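Local coordinates for protein 4-hydroxy-3-methylbut-2-enyl diphosphate reductase (Aquifex aeolicus, PDB 3DNF) that catalyses the last step of the non-mevalonate isoprenoid pathway, reducing HMBPP to isopentenyl and dimethylallyl diphosphate with an iron-sulfur cluster, at residues 121-127 / 162-166; 100-106 / 129-134; 67-73 / 89-95; 115-121 / 140-145. All coordinates share one frame; numbering follows the deposited sequence.

Contact 1: 121-127 / 162-166; sequences EKNHPEV and VAQTT. With F3S (Fe3-s4 cluster), chain E.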
loop_
_atom_site.group_PDB
_atom_site.type_symbol
_atom_site.label_atom_id
_atom_site.label_comp_id
_atom_site.label_asym_id
_atom_site.label_seq_id
_atom_site.Cartn_x
_atom_site.Cartn_y
_atom_site.Cartn_z
ATOM N N GLU B 121 -10.458 13.793 -3.750
ATOM C CA GLU B 121 -11.472 14.274 -4.690
ATOM C C GLU B 121 -10.920 15.401 -5.584
ATOM O O GLU B 121 -10.570 16.483 -5.079
ATOM C CB GLU B 121 -12.703 14.737 -3.906
ATOM C CG GLU B 121 -13.842 15.207 -4.814
ATOM C CD GLU B 121 -15.060 15.766 -4.070
ATOM O OE1 GLU B 121 -15.019 15.969 -2.828
ATOM O OE2 GLU B 121 -16.071 16.040 -4.766
ATOM N N LYS B 122 -10.821 15.138 -6.891
ATOM C CA LYS B 122 -10.198 16.089 -7.845
ATOM C C LYS B 122 -10.647 17.551 -7.712
ATOM O O LYS B 122 -9.817 18.465 -7.605
ATOM C CB LYS B 122 -10.378 15.633 -9.291
ATOM C CG LYS B 122 -9.623 14.346 -9.614
ATOM C CD LYS B 122 -9.808 13.914 -11.038
ATOM C CE LYS B 122 -9.042 12.627 -11.260
ATOM N NZ LYS B 122 -9.170 12.133 -12.641
ATOM N N ASN B 123 -11.950 17.768 -7.658
ATOM C CA ASN B 123 -12.454 19.147 -7.631
ATOM C C ASN B 123 -12.599 19.732 -6.229
ATOM O O ASN B 123 -13.147 20.825 -6.050
ATOM C CB ASN B 123 -13.778 19.251 -8.404
ATOM C CG ASN B 123 -13.993 20.637 -9.032
ATOM O OD1 ASN B 123 -13.040 21.287 -9.495
ATOM N ND2 ASN B 123 -15.250 21.088 -9.057
ATOM N N HIS B 124 -12.097 19.032 -5.214
ATOM C CA HIS B 124 -12.260 19.553 -3.870
ATOM C C HIS B 124 -11.265 20.674 -3.633
ATOM O O HIS B 124 -10.114 20.535 -4.016
ATOM C CB HIS B 124 -12.100 18.474 -2.795
ATOM C CG HIS B 124 -12.419 18.969 -1.415
ATOM N ND1 HIS B 124 -13.591 18.655 -0.762
ATOM C CD2 HIS B 124 -11.727 19.772 -0.576
ATOM C CE1 HIS B 124 -13.607 19.241 0.423
ATOM N NE2 HIS B 124 -12.486 19.925 0.560
ATOM N N PRO B 125 -11.703 21.780 -2.988
ATOM C CA PRO B 125 -10.750 22.890 -2.716
ATOM C C PRO B 125 -9.433 22.514 -1.984
ATOM O O PRO B 125 -8.367 23.115 -2.257
ATOM C CB PRO B 125 -11.585 23.864 -1.882
ATOM C CG PRO B 125 -13.026 23.559 -2.253
ATOM C CD PRO B 125 -13.058 22.080 -2.483
ATOM N N GLU B 126 -9.464 21.555 -1.063
ATOM C CA GLU B 126 -8.238 21.130 -0.382
ATOM C C GLU B 126 -7.244 20.546 -1.410
ATOM O O GLU B 126 -6.056 20.868 -1.392
ATOM C CB GLU B 126 -8.498 20.115 0.729
ATOM C CG GLU B 126 -7.248 19.869 1.554
ATOM C CD GLU B 126 -7.377 18.600 2.381
ATOM O OE1 GLU B 126 -8.317 18.562 3.227
ATOM O OE2 GLU B 126 -6.546 17.666 2.169
ATOM N N VAL B 127 -7.772 19.742 -2.297
ATOM C CA VAL B 127 -7.000 19.084 -3.327
ATOM C C VAL B 127 -6.423 20.105 -4.328
ATOM O O VAL B 127 -5.256 20.062 -4.650
ATOM C CB VAL B 127 -7.838 17.916 -3.970
ATOM C CG1 VAL B 127 -7.130 17.328 -5.194
ATOM C CG2 VAL B 127 -8.085 16.823 -2.925
ATOM N N VAL B 162 0.307 10.628 -0.894
ATOM C CA VAL B 162 -0.315 11.357 0.221
ATOM C C VAL B 162 -1.856 11.307 0.095
ATOM O O VAL B 162 -2.397 10.774 -0.893
ATOM C CB VAL B 162 0.185 12.819 0.327
ATOM C CG1 VAL B 162 1.683 12.812 0.616
ATOM C CG2 VAL B 162 -0.179 13.610 -0.903
ATOM N N ALA B 163 -2.559 11.823 1.110
ATOM C CA ALA B 163 -4.022 11.770 1.128
ATOM C C ALA B 163 -4.622 13.139 1.393
ATOM O O ALA B 163 -4.068 13.969 2.134
ATOM C CB ALA B 163 -4.532 10.792 2.192
ATOM N N GLN B 164 -5.744 13.385 0.741
ATOM C CA GLN B 164 -6.626 14.454 1.174
ATOM C C GLN B 164 -6.975 14.142 2.644
ATOM O O GLN B 164 -7.147 12.982 3.018
ATOM C CB GLN B 164 -7.863 14.453 0.294
ATOM C CG GLN B 164 -8.832 15.615 0.556
ATOM C CD GLN B 164 -10.139 15.447 -0.191
ATOM O OE1 GLN B 164 -10.293 14.514 -0.979
ATOM N NE2 GLN B 164 -11.094 16.351 0.043
ATOM N N THR B 165 -6.998 15.166 3.497
ATOM C CA THR B 165 -7.176 14.942 4.963
ATOM C C THR B 165 -8.414 14.114 5.320
ATOM O O THR B 165 -8.405 13.333 6.289
ATOM C CB THR B 165 -7.199 16.255 5.767
ATOM O OG1 THR B 165 -8.298 17.096 5.344
ATOM C CG2 THR B 165 -5.823 17.029 5.638
ATOM N N THR B 166 -9.479 14.310 4.542
ATOM C CA THR B 166 -10.761 13.607 4.739
ATOM C C THR B 166 -10.922 12.343 3.900
ATOM O O THR B 166 -12.003 11.769 3.861
ATOM C CB THR B 166 -11.937 14.553 4.443
ATOM O OG1 THR B 166 -11.762 15.082 3.122
ATOM C CG2 THR B 166 -11.930 15.692 5.432
HETATM FE FE1 F3S E . -8.927 17.371 10.307
HETATM FE FE3 F3S E . -8.104 19.929 9.951
HETATM FE FE4 F3S E . -10.435 19.265 10.400
HETATM S S1 F3S E . -7.621 18.137 8.634
HETATM S S2 F3S E . -11.183 17.272 9.968
HETATM S S3 F3S E . -8.881 19.017 11.891
HETATM S S4 F3S E . -9.978 21.105 9.327
HETATM O O HOH W 1 -13.751 15.361 -0.753
HETATM O O HOH W 2 -10.785 17.696 2.713
#

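Contact 2: 100-106 / 129-134; sequences KAVHEAV and GTLGYL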
loop_
_atom_site.group_PDB
_atom_site.type_symbol
_atom_site.label_atom_id
_atom_site.label_comp_id
_atom_site.label_asym_id
_atom_site.label_seq_id
_atom_site.Cartn_x
_atom_site.Cartn_y
_atom_site.Cartn_z
ATOM N N LYS B 100 -1.900 22.055 5.928
ATOM C CA LYS B 100 -0.543 22.519 5.695
ATOM C C LYS B 100 0.493 21.391 5.684
ATOM O O LYS B 100 1.461 21.442 4.936
ATOM C CB LYS B 100 -0.107 23.572 6.700
ATOM C CG LYS B 100 -0.802 24.968 6.577
ATOM C CD LYS B 100 -0.765 25.604 5.151
ATOM C CE LYS B 100 0.625 25.701 4.594
ATOM N NZ LYS B 100 0.591 26.255 3.231
ATOM N N ALA B 101 0.269 20.366 6.493
ATOM C CA ALA B 101 1.166 19.210 6.474
ATOM C C ALA B 101 1.122 18.449 5.124
ATOM O O ALA B 101 2.110 17.840 4.725
ATOM C CB ALA B 101 0.848 18.282 7.618
ATOM N N VAL B 102 -0.041 18.405 4.470
ATOM C CA VAL B 102 -0.111 17.825 3.116
ATOM C C VAL B 102 0.706 18.665 2.160
ATOM O O VAL B 102 1.427 18.133 1.296
ATOM C CB VAL B 102 -1.559 17.677 2.599
ATOM C CG1 VAL B 102 -1.588 16.891 1.299
ATOM C CG2 VAL B 102 -2.472 17.041 3.655
ATOM N N HIS B 103 0.549 19.990 2.237
ATOM C CA HIS B 103 1.366 20.894 1.394
ATOM C C HIS B 103 2.882 20.630 1.573
ATOM O O HIS B 103 3.661 20.567 0.576
ATOM C CB HIS B 103 1.097 22.334 1.798
ATOM C CG HIS B 103 -0.311 22.779 1.592
ATOM N ND1 HIS B 103 -0.747 24.029 1.978
ATOM C CD2 HIS B 103 -1.382 22.159 1.044
ATOM C CE1 HIS B 103 -2.024 24.159 1.679
ATOM N NE2 HIS B 103 -2.429 23.047 1.091
ATOM N N GLU B 104 3.289 20.486 2.832
ATOM C CA GLU B 104 4.675 20.196 3.183
ATOM C C GLU B 104 5.108 18.845 2.587
ATOM O O GLU B 104 6.193 18.733 2.016
ATOM C CB GLU B 104 4.864 20.217 4.700
ATOM C CG GLU B 104 4.756 21.643 5.285
ATOM C CD GLU B 104 4.498 21.672 6.801
ATOM O OE1 GLU B 104 4.821 20.676 7.504
ATOM O OE2 GLU B 104 3.978 22.713 7.301
ATOM N N ALA B 105 4.223 17.856 2.691
ATOM C CA ALA B 105 4.536 16.477 2.318
ATOM C C ALA B 105 4.736 16.373 0.818
ATOM O O ALA B 105 5.649 15.658 0.342
ATOM C CB ALA B 105 3.434 15.539 2.736
ATOM N N VAL B 106 3.904 17.072 0.039
ATOM C CA VAL B 106 4.091 16.940 -1.441
ATOM C C VAL B 106 5.396 17.579 -1.857
ATOM O O VAL B 106 6.117 17.073 -2.770
ATOM C CB VAL B 106 2.887 17.408 -2.286
ATOM C CG1 VAL B 106 1.609 16.579 -1.979
ATOM C CG2 VAL B 106 2.664 18.927 -2.161
ATOM N N GLY B 129 -5.794 23.182 -3.708
ATOM C CA GLY B 129 -4.724 23.942 -3.026
ATOM C C GLY B 129 -3.414 23.161 -2.994
ATOM O O GLY B 129 -2.343 23.686 -3.332
ATOM N N THR B 130 -3.484 21.883 -2.628
ATOM C CA THR B 130 -2.324 21.027 -2.558
ATOM C C THR B 130 -1.638 20.874 -3.918
ATOM O O THR B 130 -0.418 20.907 -3.975
ATOM C CB THR B 130 -2.736 19.668 -2.008
ATOM O OG1 THR B 130 -3.186 19.860 -0.672
ATOM C CG2 THR B 130 -1.550 18.723 -1.952
ATOM N N LEU B 131 -2.407 20.688 -4.995
ATOM C CA LEU B 131 -1.822 20.697 -6.368
ATOM C C LEU B 131 -1.052 21.983 -6.629
ATOM O O LEU B 131 -0.042 21.966 -7.320
ATOM C CB LEU B 131 -2.858 20.482 -7.466
ATOM C CG LEU B 131 -3.403 19.052 -7.505
ATOM C CD1 LEU B 131 -4.434 18.900 -8.620
ATOM C CD2 LEU B 131 -2.255 18.025 -7.695
ATOM N N GLY B 132 -1.555 23.100 -6.092
ATOM C CA GLY B 132 -0.858 24.379 -6.244
ATOM C C GLY B 132 0.498 24.382 -5.543
ATOM O O GLY B 132 1.473 24.943 -6.052
ATOM N N TYR B 133 0.572 23.743 -4.379
ATOM C CA TYR B 133 1.860 23.585 -3.689
ATOM C C TYR B 133 2.819 22.655 -4.462
ATOM O O TYR B 133 4.028 22.916 -4.539
ATOM C CB TYR B 133 1.619 23.123 -2.245
ATOM C CG TYR B 133 1.315 24.334 -1.430
ATOM C CD1 TYR B 133 0.008 24.796 -1.280
ATOM C CD2 TYR B 133 2.369 25.089 -0.902
ATOM C CE1 TYR B 133 -0.268 25.969 -0.556
ATOM C CE2 TYR B 133 2.121 26.272 -0.179
ATOM C CZ TYR B 133 0.807 26.708 -0.023
ATOM O OH TYR B 133 0.551 27.861 0.708
ATOM N N LEU B 134 2.262 21.579 -5.015
ATOM C CA LEU B 134 3.058 20.622 -5.765
ATOM C C LEU B 134 3.648 21.348 -6.971
ATOM O O LEU B 134 4.847 21.223 -7.275
ATOM C CB LEU B 134 2.189 19.453 -6.257
ATOM C CG LEU B 134 2.901 18.353 -7.080
ATOM C CD1 LEU B 134 3.977 17.610 -6.257
ATOM C CD2 LEU B 134 1.889 17.392 -7.669
#

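Contact 3: 67-73 / 89-95; sequences DTVIIRS and LKVIDAT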
loop_
_atom_site.group_PDB
_atom_site.type_symbol
_atom_site.label_atom_id
_atom_site.label_comp_id
_atom_site.label_asym_id
_atom_site.label_seq_id
_atom_site.Cartn_x
_atom_site.Cartn_y
_atom_site.Cartn_z
ATOM N N ASP B 67 -9.188 45.738 3.195
ATOM C CA ASP B 67 -10.087 44.740 3.793
ATOM C C ASP B 67 -9.325 43.484 4.283
ATOM O O ASP B 67 -8.190 43.245 3.888
ATOM C CB ASP B 67 -11.246 44.310 2.853
ATOM C CG ASP B 67 -12.289 45.416 2.632
ATOM O OD1 ASP B 67 -12.341 46.419 3.413
ATOM O OD2 ASP B 67 -13.074 45.274 1.666
ATOM N N THR B 68 -9.954 42.708 5.153
ATOM C CA THR B 68 -9.316 41.484 5.680
ATOM C C THR B 68 -9.973 40.308 4.967
ATOM O O THR B 68 -11.190 40.289 4.782
ATOM C CB THR B 68 -9.545 41.334 7.199
ATOM O OG1 THR B 68 -8.814 42.353 7.877
ATOM C CG2 THR B 68 -9.057 39.931 7.714
ATOM N N VAL B 69 -9.157 39.371 4.473
ATOM C CA VAL B 69 -9.739 38.125 3.961
ATOM C C VAL B 69 -9.131 36.941 4.701
ATOM O O VAL B 69 -7.931 36.890 4.980
ATOM C CB VAL B 69 -9.570 37.939 2.421
ATOM C CG1 VAL B 69 -10.447 38.942 1.643
ATOM C CG2 VAL B 69 -8.120 38.080 2.089
ATOM N N ILE B 70 -10.017 36.013 5.080
ATOM C CA ILE B 70 -9.644 34.798 5.832
ATOM C C ILE B 70 -9.668 33.556 4.947
ATOM O O ILE B 70 -10.727 33.163 4.380
ATOM C CB ILE B 70 -10.516 34.617 7.094
ATOM C CG1 ILE B 70 -10.405 35.883 7.988
ATOM C CG2 ILE B 70 -10.099 33.344 7.881
ATOM C CD1 ILE B 70 -11.677 36.185 8.737
ATOM N N ILE B 71 -8.494 32.956 4.796
ATOM C CA ILE B 71 -8.377 31.695 3.992
ATOM C C ILE B 71 -9.028 30.571 4.815
ATOM O O ILE B 71 -8.709 30.438 5.988
ATOM C CB ILE B 71 -6.916 31.365 3.712
ATOM C CG1 ILE B 71 -6.274 32.512 2.880
ATOM C CG2 ILE B 71 -6.777 29.938 3.011
ATOM C CD1 ILE B 71 -4.799 32.309 2.549
ATOM N N ARG B 72 -9.901 29.766 4.187
ATOM C CA ARG B 72 -10.605 28.739 4.927
ATOM C C ARG B 72 -9.683 27.576 5.277
ATOM O O ARG B 72 -8.550 27.477 4.761
ATOM C CB ARG B 72 -11.835 28.242 4.157
ATOM C CG ARG B 72 -12.871 29.359 3.834
ATOM C CD ARG B 72 -14.130 28.771 3.270
ATOM N NE ARG B 72 -13.937 28.098 1.979
ATOM C CZ ARG B 72 -14.920 27.847 1.119
ATOM N NH1 ARG B 72 -16.149 28.257 1.365
ATOM N NH2 ARG B 72 -14.661 27.221 -0.026
ATOM N N SER B 73 -10.180 26.720 6.170
ATOM C CA SER B 73 -9.409 25.606 6.718
ATOM C C SER B 73 -8.837 24.676 5.631
ATOM O O SER B 73 -7.838 24.003 5.884
ATOM C CB SER B 73 -10.240 24.811 7.717
ATOM O OG SER B 73 -11.327 24.192 7.022
ATOM N N LEU B 89 -4.744 43.372 0.561
ATOM C CA LEU B 89 -5.641 42.853 1.555
ATOM C C LEU B 89 -4.853 42.352 2.763
ATOM O O LEU B 89 -3.737 41.833 2.599
ATOM C CB LEU B 89 -6.455 41.719 0.932
ATOM C CG LEU B 89 -7.307 42.014 -0.301
ATOM C CD1 LEU B 89 -7.792 40.693 -0.936
ATOM C CD2 LEU B 89 -8.471 42.907 0.082
ATOM N N LYS B 90 -5.410 42.509 3.972
ATOM C CA LYS B 90 -4.882 41.792 5.123
ATOM C C LYS B 90 -5.345 40.332 5.076
ATOM O O LYS B 90 -6.547 40.053 5.207
ATOM C CB LYS B 90 -5.325 42.464 6.434
ATOM C CG LYS B 90 -4.935 41.689 7.685
ATOM C CD LYS B 90 -5.343 42.433 8.973
ATOM C CE LYS B 90 -4.340 43.576 9.225
ATOM N NZ LYS B 90 -4.585 44.257 10.533
ATOM N N VAL B 91 -4.389 39.431 4.870
ATOM C CA VAL B 91 -4.681 38.026 4.609
ATOM C C VAL B 91 -4.409 37.272 5.889
ATOM O O VAL B 91 -3.264 37.249 6.396
ATOM C CB VAL B 91 -3.867 37.452 3.420
ATOM C CG1 VAL B 91 -4.196 35.935 3.275
ATOM C CG2 VAL B 91 -4.198 38.237 2.120
ATOM N N ILE B 92 -5.471 36.691 6.435
ATOM C CA ILE B 92 -5.372 35.790 7.580
ATOM C C ILE B 92 -5.429 34.339 7.108
ATOM O O ILE B 92 -6.434 33.893 6.553
ATOM C CB ILE B 92 -6.512 36.017 8.585
ATOM C CG1 ILE B 92 -6.760 37.528 8.848
ATOM C CG2 ILE B 92 -6.313 35.172 9.873
ATOM C CD1 ILE B 92 -6.169 38.119 10.073
ATOM N N ASP B 93 -4.363 33.604 7.383
ATOM C CA ASP B 93 -4.298 32.234 6.892
ATOM C C ASP B 93 -4.846 31.302 7.953
ATOM O O ASP B 93 -4.125 30.974 8.889
ATOM C CB ASP B 93 -2.881 31.809 6.534
ATOM C CG ASP B 93 -2.839 30.428 5.877
ATOM O OD1 ASP B 93 -3.932 29.880 5.601
ATOM O OD2 ASP B 93 -1.732 29.965 5.540
ATOM N N ALA B 94 -6.069 30.802 7.741
ATOM C CA ALA B 94 -6.676 29.866 8.672
ATOM C C ALA B 94 -6.702 28.432 8.098
ATOM O O ALA B 94 -7.457 27.593 8.562
ATOM C CB ALA B 94 -8.082 30.313 9.082
ATOM N N THR B 95 -5.881 28.160 7.084
ATOM C CA THR B 95 -5.662 26.782 6.652
ATOM C C THR B 95 -5.357 25.865 7.842
ATOM O O THR B 95 -4.518 26.177 8.675
ATOM C CB THR B 95 -4.460 26.708 5.670
ATOM O OG1 THR B 95 -4.690 27.628 4.618
ATOM C CG2 THR B 95 -4.343 25.280 5.077
#

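Contact 4: 115-121 / 140-145; sequences FVVLVGE and KGIVVE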
loop_
_atom_site.group_PDB
_atom_site.type_symbol
_atom_site.label_atom_id
_atom_site.label_comp_id
_atom_site.label_asym_id
_atom_site.label_seq_id
_atom_site.Cartn_x
_atom_site.Cartn_y
_atom_site.Cartn_z
ATOM N N PHE B 115 7.401 10.894 -7.940
ATOM C CA PHE B 115 6.192 11.332 -8.656
ATOM C C PHE B 115 5.044 11.222 -7.630
ATOM O O PHE B 115 4.903 10.201 -7.007
ATOM C CB PHE B 115 5.916 10.379 -9.814
ATOM C CG PHE B 115 4.662 10.697 -10.584
ATOM C CD1 PHE B 115 4.687 11.628 -11.622
ATOM C CD2 PHE B 115 3.454 10.056 -10.277
ATOM C CE1 PHE B 115 3.516 11.922 -12.354
ATOM C CE2 PHE B 115 2.273 10.344 -11.003
ATOM C CZ PHE B 115 2.312 11.261 -12.052
ATOM N N VAL B 116 4.265 12.276 -7.460
ATOM C CA VAL B 116 3.311 12.321 -6.328
ATOM C C VAL B 116 1.912 11.853 -6.766
ATOM O O VAL B 116 1.332 12.330 -7.739
ATOM C CB VAL B 116 3.274 13.729 -5.691
ATOM C CG1 VAL B 116 2.158 13.848 -4.622
ATOM C CG2 VAL B 116 4.631 14.012 -5.027
ATOM N N VAL B 117 1.336 10.972 -5.950
ATOM C CA VAL B 117 -0.063 10.652 -6.034
ATOM C C VAL B 117 -0.818 11.217 -4.820
ATOM O O VAL B 117 -0.440 10.970 -3.686
ATOM C CB VAL B 117 -0.217 9.133 -6.110
ATOM C CG1 VAL B 117 -1.650 8.713 -5.762
ATOM C CG2 VAL B 117 0.208 8.608 -7.505
ATOM N N LEU B 118 -1.795 12.062 -5.090
ATOM C CA LEU B 118 -2.657 12.624 -4.034
ATOM C C LEU B 118 -3.965 11.851 -4.103
ATOM O O LEU B 118 -4.702 11.998 -5.065
ATOM C CB LEU B 118 -2.887 14.121 -4.288
ATOM C CG LEU B 118 -3.866 14.922 -3.432
ATOM C CD1 LEU B 118 -3.506 14.757 -1.965
ATOM C CD2 LEU B 118 -3.797 16.409 -3.886
ATOM N N VAL B 119 -4.263 11.046 -3.068
ATOM C CA VAL B 119 -5.521 10.300 -3.034
ATOM C C VAL B 119 -6.625 11.217 -2.470
ATOM O O VAL B 119 -6.563 11.691 -1.328
ATOM C CB VAL B 119 -5.417 8.951 -2.208
ATOM C CG1 VAL B 119 -6.749 8.179 -2.299
ATOM C CG2 VAL B 119 -4.233 8.076 -2.702
ATOM N N GLY B 120 -7.581 11.556 -3.319
ATOM C CA GLY B 120 -8.616 12.509 -2.913
ATOM C C GLY B 120 -9.581 12.838 -4.029
ATOM O O GLY B 120 -9.499 12.271 -5.117
ATOM N N GLU B 121 -10.458 13.793 -3.750
ATOM C CA GLU B 121 -11.472 14.274 -4.690
ATOM C C GLU B 121 -10.920 15.401 -5.584
ATOM O O GLU B 121 -10.570 16.483 -5.079
ATOM C CB GLU B 121 -12.703 14.737 -3.906
ATOM C CG GLU B 121 -13.842 15.207 -4.814
ATOM C CD GLU B 121 -15.060 15.766 -4.070
ATOM O OE1 GLU B 121 -15.019 15.969 -2.828
ATOM O OE2 GLU B 121 -16.071 16.040 -4.766
ATOM N N LYS B 140 5.753 16.960 -9.702
ATOM C CA LYS B 140 4.827 16.427 -10.676
ATOM C C LYS B 140 4.000 15.322 -10.047
ATOM O O LYS B 140 4.460 14.572 -9.168
ATOM C CB LYS B 140 5.569 15.952 -11.939
ATOM C CG LYS B 140 6.556 14.851 -11.699
ATOM C CD LYS B 140 7.413 14.593 -12.959
ATOM C CE LYS B 140 8.290 13.369 -12.705
ATOM N NZ LYS B 140 9.363 13.155 -13.728
ATOM N N GLY B 141 2.753 15.237 -10.477
ATOM C CA GLY B 141 1.855 14.263 -9.843
ATOM C C GLY B 141 0.428 14.309 -10.353
ATOM O O GLY B 141 0.058 15.149 -11.199
ATOM N N ILE B 142 -0.388 13.408 -9.815
ATOM C CA ILE B 142 -1.791 13.357 -10.161
ATOM C C ILE B 142 -2.655 13.185 -8.894
ATOM O O ILE B 142 -2.127 12.814 -7.830
ATOM C CB ILE B 142 -2.100 12.198 -11.121
ATOM C CG1 ILE B 142 -1.621 10.858 -10.518
ATOM C CG2 ILE B 142 -1.456 12.436 -12.516
ATOM C CD1 ILE B 142 -2.043 9.603 -11.283
ATOM N N VAL B 143 -3.956 13.413 -9.085
ATOM C CA VAL B 143 -4.997 13.037 -8.098
ATOM C C VAL B 143 -5.572 11.683 -8.471
ATOM O O VAL B 143 -5.887 11.432 -9.640
ATOM C CB VAL B 143 -6.150 14.073 -8.044
ATOM C CG1 VAL B 143 -7.190 13.649 -6.947
ATOM C CG2 VAL B 143 -5.589 15.448 -7.752
ATOM N N VAL B 144 -5.668 10.795 -7.481
ATOM C CA VAL B 144 -6.293 9.508 -7.670
ATOM C C VAL B 144 -7.615 9.506 -6.908
ATOM O O VAL B 144 -7.633 9.493 -5.673
ATOM C CB VAL B 144 -5.319 8.354 -7.215
ATOM C CG1 VAL B 144 -6.110 7.000 -7.094
ATOM C CG2 VAL B 144 -4.198 8.179 -8.256
ATOM N N GLU B 145 -8.723 9.506 -7.660
ATOM C CA GLU B 145 -10.044 9.547 -7.043
ATOM C C GLU B 145 -10.718 8.190 -7.139
ATOM O O GLU B 145 -11.509 7.807 -6.266
ATOM C CB GLU B 145 -10.914 10.648 -7.661
ATOM C CG GLU B 145 -12.249 10.758 -6.950
ATOM C CD GLU B 145 -13.050 11.974 -7.337
ATOM O OE1 GLU B 145 -12.493 12.916 -7.961
ATOM O OE2 GLU B 145 -14.249 11.989 -6.968
#

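Contact 1: 121-127 / 162-166
The active site of this reductase is lined here by the start of helix 125-136 and the loop after strand 158-163, where E126, predicted to be the proton donor, meets T165 beside the iron-sulfur cluster. Both carboxylate oxygens of E126 are used: T165 OG1 donates to E126 OE1 over 2.6 Å, from the syn side but 21° out of the carboxylate plane, while T165 N reaches the syn lone pair of E126 OE2 at 2.9 Å. Water 2 also donates to E126 OE1 and ties it to Q164 NE2 and T166 OG1. A glutamine in place of E126 would probably leave one of the two T165 donors without an acceptor and free the threonine hydroxyl to turn beside the cluster, whose S1 lies 3.5 Å from T165 CB. H124, at the N-cap of the helix, is predicted to bind HMBPP and the two products. Its ring has Q164 NE2 over one face, 3.3 Å from H124 CG, and P125 CD over the other. Q164 gets there with CG anti to its backbone N (chi1 -175°) and an extended chain; its OE1 takes the N-H of E121 at 2.9 Å, and water 1 joins its NE2 to E121 OE1. V127 CG2 packs against Q164 CD.

Contact 2: 100-106 / 129-134
H103 and Y133 form an offset stack between helices 97-111 and 125-136, ring centroids 4.0 Å apart and planes 14° from parallel. Y133 CD1 sits over the centre of the imidazole, and H103 CB lies over the phenol face as a CH-pi contact. K100 helps to fix the imidazole's rotation: its chain folds back at chi2 and chi3, bringing NZ into the ring plane to donate to H103 ND1 at 2.9 Å. At another part of that ring edge T130 OG1 comes within 3.4 Å of H103 CD2, its own hydrogen bond going to E126 O one turn back. T130 CG2, anti to the backbone N, instead meets V102 CG1 at 3.7 Å and V106 CG1 at 3.8 Å, while V106 CB touches L134 CD1. The axes of 100-106 and 129-134 come within 8.7 Å and cross at -31°, both helices lying on strand 115-119 through V106, T130 and L134, with V162 of strand 158-163 against V106 and helix 78-86 against Y133.

Contact 3: 67-73 / 89-95
I71 sends CG1 to the side anti to its carbonyl carbon (chi1 -62°) and stays extended beyond it, which carries CD1 to V91 CG1 at 3.7 Å; D93, with CG anti to the backbone N (chi1 -174°), turns its OD1 back toward I71 CB. That same oxygen makes an Asx turn, accepting T95 N from above the carboxylate plane and T95 OG1 on its syn lone pair at 2.6 Å, so two donors hold the carboxylate where the strand ends. T95 OG1 in turn rests 3.5 Å from I71 CG2. V69 CG2, on the same face as I71 and V91, meets V91 CG2 and, beyond the strand, L89 CD1. On the other face I70 and I92 lie side by side, I70 CG1 against I92 CB, and I92 CG1 presses on T68 CG2 at 3.5 Å. The strands are parallel: V69 N and I71 N donate to K90 O and I92 O, and K90 N and I92 N to D67 O and V69 O, before the ladder fades in a weak bond from A94 N to I71 O. Strand 90-93 is an outermost strand of its four-stranded sheet within the chain, joined to 68-71 by a beta-alpha-beta crossover through helix 78-86, which packs on I71, L89 and V91; helix 14-26 lies against I70, I92 and A94, strand 34-36 flanks 68-71, and S73 touches the iron-sulfur cluster.

Contact 4: 115-121 / 140-145
F115 turns its ring over G141, whose CA stands 4.0 Å from the ring centroid and 20° off the normal, a CH-pi contact made where the backbone carries no side chain. The K140 side chain crosses that of F115 at about a right angle, its CG 3.7 Å from F115 CD1, and I142 CG1 approaches F115 CE2 obliquely. With CG anti to the backbone N (chi1 177°), the phenyl is brought toward the neighbouring strand; an alanine here would probably uncover G141 and open a gap beside I142 and K140. Strands 115-119 and 141-144 are the two parallel arms of a beta-alpha-beta unit, joined through helix 125-136; V116 and L118 each donate and accept in the ladder between them, and G120 N adds a last bond to V144 O. V117 and I142 point the same way side by side, and V117 CG1 crosses to V144 CG2 at 3.6 Å; V119 and V144 on this face meet helix 169-182. L118 and V143 face the opposite way, against V127 of helix 125-136. G120 O, just beyond strand 115-119, lies 3.3 Å from both V143 CG1 and E145 CB. The E145 side chain runs alongside that of E121, pointing the same way, with the two carboxylate planes 69° apart and E145 OE1 accepting K122 N.

In the fold
Along the chain contact 3 closes first; contacts 2, 4 and 1 then interleave between residues 100 and 166. Contacts 1, 2 and 4 belong to one parallel sheet and its helices, their centres 9 to 11 Å apart: contact 4 pairs two of its strands, contact 2 packs two helices on it, and contact 1 joins the start of helix 125-136, shared with contact 2, to the end of strand 158-163. E121 belongs to both 1 and 4. Contact 3 lies in a separate four-stranded sheet, about 26 Å from contact 4 between centres, and touches contact 2 through T95 and K100. Both sheets direct loops, those of S73 and T165, to the iron-sulfur cluster at the middle of the trilobal enzyme.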